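Local coordinates for effector protein hopAB3 (Pseudomonas syringae pv. maculicola, PDB 3TJY), which is a type III effector recognised by the tomato resistance protein Pto, triggering host immunity in resistant plants and promoting virulence in susceptible ones, at residues N8-Q13 and Q49-M54. Sequence-based numbering, arbitrary orientation.
Sequences NRIVQQ and QHFPDM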
loop_
_atom_site.group_PDB
_atom_site.type_symbol
_atom_site.label_atom_id
_atom_site.label_comp_id
_atom_site.label_asym_id
_atom_site.label_seq_id
_atom_site.Cartn_x
_atom_site.Cartn_y
_atom_site.Cartn_z
ATOM N N ASN A 8 5.222 -6.611 -4.109
ATOM C CA ASN A 8 6.368 -6.017 -4.809
ATOM C C ASN A 8 5.951 -5.199 -6.020
ATOM O O ASN A 8 6.580 -4.184 -6.336
ATOM C CB ASN A 8 7.353 -7.106 -5.243
ATOM C CG ASN A 8 8.069 -7.731 -4.077
ATOM O OD1 ASN A 8 8.234 -7.110 -3.023
ATOM N ND2 ASN A 8 8.525 -8.968 -4.266
ATOM N N ARG A 9 4.915 -5.673 -6.720
ATOM C CA ARG A 9 4.336 -4.944 -7.844
ATOM C C ARG A 9 3.706 -3.625 -7.360
ATOM O O ARG A 9 3.814 -2.594 -8.026
ATOM C CB ARG A 9 3.292 -5.816 -8.557
ATOM C CG ARG A 9 2.467 -5.110 -9.614
ATOM C CD ARG A 9 3.343 -4.567 -10.733
ATOM N NE ARG A 9 2.579 -4.296 -11.949
ATOM C CZ ARG A 9 3.024 -3.549 -12.953
ATOM N NH1 ARG A 9 2.269 -3.353 -14.027
ATOM N NH2 ARG A 9 4.222 -2.989 -12.878
ATOM N N ILE A 10 3.060 -3.652 -6.197
ATOM C CA ILE A 10 2.514 -2.419 -5.625
ATOM C C ILE A 10 3.648 -1.415 -5.414
ATOM O O ILE A 10 3.547 -0.257 -5.809
ATOM C CB ILE A 10 1.750 -2.682 -4.298
ATOM C CG1 ILE A 10 0.519 -3.553 -4.559
ATOM C CG2 ILE A 10 1.279 -1.374 -3.677
ATOM C CD1 ILE A 10 -0.165 -4.079 -3.245
ATOM N N VAL A 11 4.723 -1.856 -4.771
ATOM C CA VAL A 11 5.849 -0.967 -4.533
ATOM C C VAL A 11 6.411 -0.446 -5.856
ATOM O O VAL A 11 6.668 0.740 -5.988
ATOM C CB VAL A 11 6.922 -1.651 -3.679
ATOM C CG1 VAL A 11 8.205 -0.797 -3.596
ATOM C CG2 VAL A 11 6.354 -1.938 -2.285
ATOM N N GLN A 12 6.601 -1.341 -6.827
ATOM C CA GLN A 12 7.066 -0.951 -8.158
ATOM C C GLN A 12 6.187 0.126 -8.776
ATOM O O GLN A 12 6.683 1.100 -9.345
ATOM C CB GLN A 12 7.038 -2.173 -9.092
ATOM C CG GLN A 12 7.284 -1.856 -10.562
ATOM C CD GLN A 12 7.146 -3.098 -11.447
ATOM O OE1 GLN A 12 6.286 -3.952 -11.208
ATOM N NE2 GLN A 12 7.997 -3.202 -12.466
ATOM N N GLN A 13 4.877 -0.105 -8.734
ATOM C CA GLN A 13 3.938 0.841 -9.317
ATOM C C GLN A 13 3.928 2.177 -8.571
ATOM O O GLN A 13 3.753 3.235 -9.192
ATOM C CB GLN A 13 2.547 0.240 -9.346
ATOM C CG GLN A 13 2.383 -0.885 -10.354
ATOM C CD GLN A 13 0.974 -1.427 -10.326
ATOM O OE1 GLN A 13 0.476 -1.793 -9.280
ATOM N NE2 GLN A 13 0.312 -1.433 -11.476
ATOM N N GLN A 49 -5.956 -0.606 -7.531
ATOM C CA GLN A 49 -5.732 -1.781 -8.378
ATOM C C GLN A 49 -5.567 -3.030 -7.529
ATOM O O GLN A 49 -5.728 -4.147 -8.034
ATOM C CB GLN A 49 -4.476 -1.626 -9.241
ATOM C CG GLN A 49 -4.537 -0.547 -10.282
ATOM C CD GLN A 49 -3.262 -0.451 -11.101
ATOM O OE1 GLN A 49 -2.786 -1.446 -11.641
ATOM N NE2 GLN A 49 -2.700 0.758 -11.194
ATOM N N HIS A 50 -5.236 -2.847 -6.253
ATOM C CA HIS A 50 -4.880 -3.975 -5.389
ATOM C C HIS A 50 -5.740 -4.131 -4.144
ATOM O O HIS A 50 -5.835 -5.222 -3.576
ATOM C CB HIS A 50 -3.417 -3.884 -4.988
ATOM C CG HIS A 50 -2.494 -3.867 -6.157
ATOM N ND1 HIS A 50 -2.062 -5.019 -6.775
ATOM C CD2 HIS A 50 -1.954 -2.838 -6.852
ATOM C CE1 HIS A 50 -1.281 -4.700 -7.793
ATOM N NE2 HIS A 50 -1.198 -3.383 -7.862
ATOM N N PHE A 51 -6.354 -3.035 -3.715
ATOM C CA PHE A 51 -7.281 -3.062 -2.588
ATOM C C PHE A 51 -8.580 -2.409 -3.038
ATOM O O PHE A 51 -8.858 -1.271 -2.697
ATOM C CB PHE A 51 -6.702 -2.292 -1.386
ATOM C CG PHE A 51 -5.380 -2.823 -0.904
ATOM C CD1 PHE A 51 -5.334 -3.834 0.043
ATOM C CD2 PHE A 51 -4.186 -2.299 -1.391
ATOM C CE1 PHE A 51 -4.110 -4.332 0.513
ATOM C CE2 PHE A 51 -2.952 -2.798 -0.935
ATOM C CZ PHE A 51 -2.926 -3.821 0.015
ATOM N N PRO A 52 -9.381 -3.130 -3.835
ATOM C CA PRO A 52 -10.515 -2.511 -4.514
ATOM C C PRO A 52 -11.540 -1.874 -3.573
ATOM O O PRO A 52 -12.188 -0.924 -3.973
ATOM C CB PRO A 52 -11.161 -3.682 -5.259
ATOM C CG PRO A 52 -10.567 -4.937 -4.623
ATOM C CD PRO A 52 -9.212 -4.550 -4.194
ATOM N N ASP A 53 -11.676 -2.401 -2.362
ATOM C CA ASP A 53 -12.717 -1.950 -1.450
ATOM C C ASP A 53 -12.212 -0.889 -0.479
ATOM O O ASP A 53 -12.917 -0.542 0.468
ATOM C CB ASP A 53 -13.254 -3.124 -0.626
ATOM C CG ASP A 53 -13.870 -4.204 -1.478
ATOM O OD1 ASP A 53 -14.648 -3.877 -2.393
ATOM O OD2 ASP A 53 -13.586 -5.393 -1.218
HETATM N N MSE A 54 -11.018 -0.358 -0.715
HETATM C CA MSE A 54 -10.363 0.493 0.284
HETATM C C MSE A 54 -11.169 1.731 0.687
HETATM O O MSE A 54 -11.244 2.072 1.870
HETATM C CB MSE A 54 -8.975 0.912 -0.193
HETATM C CG MSE A 54 -8.258 1.866 0.748
HETATM SE SE MSE A 54 -6.567 2.404 -0.068
HETATM C CE MSE A 54 -7.086 1.936 -1.873
#
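H50 of helix 41-50 meets I10 and Q13 on one side of helix 3-16, joining two members of the small helical bundle that forms the Pto-binding domain. I10 covers one face of the imidazole in a CH-pi contact: CG1 lies 3.5 Å from the centroid of the H50 ring, almost over its centre. The ring edge is used differently. H50 NE2 donates to Q13 OE1 over 2.7 Å with an N-H...O angle of 163°, and the acceptor lies near the ring plane while the donor lies in the carbonyl plane of the amide. Ring and amide planes are nonetheless turned 80° apart. I10 packs on one face and Q13 bonds at the edge, which together should limit rotation of the ring; R6 adds a weak hydrogen bond at H50 ND1. I10 chi1 (-64°) sets CG1 anti to the carbonyl carbon, and the extended chi2 carries CD1 onward to F51 CE2, 3.8 Å away. The buried I10 and F51 side chains both also touch L69 of helix 64-77. The other end of the Q13 amide reaches the exposed Q49: Q13 NE2 donates to Q49 OE1 at 3.1 Å, approaching from above the acceptor's carbonyl plane.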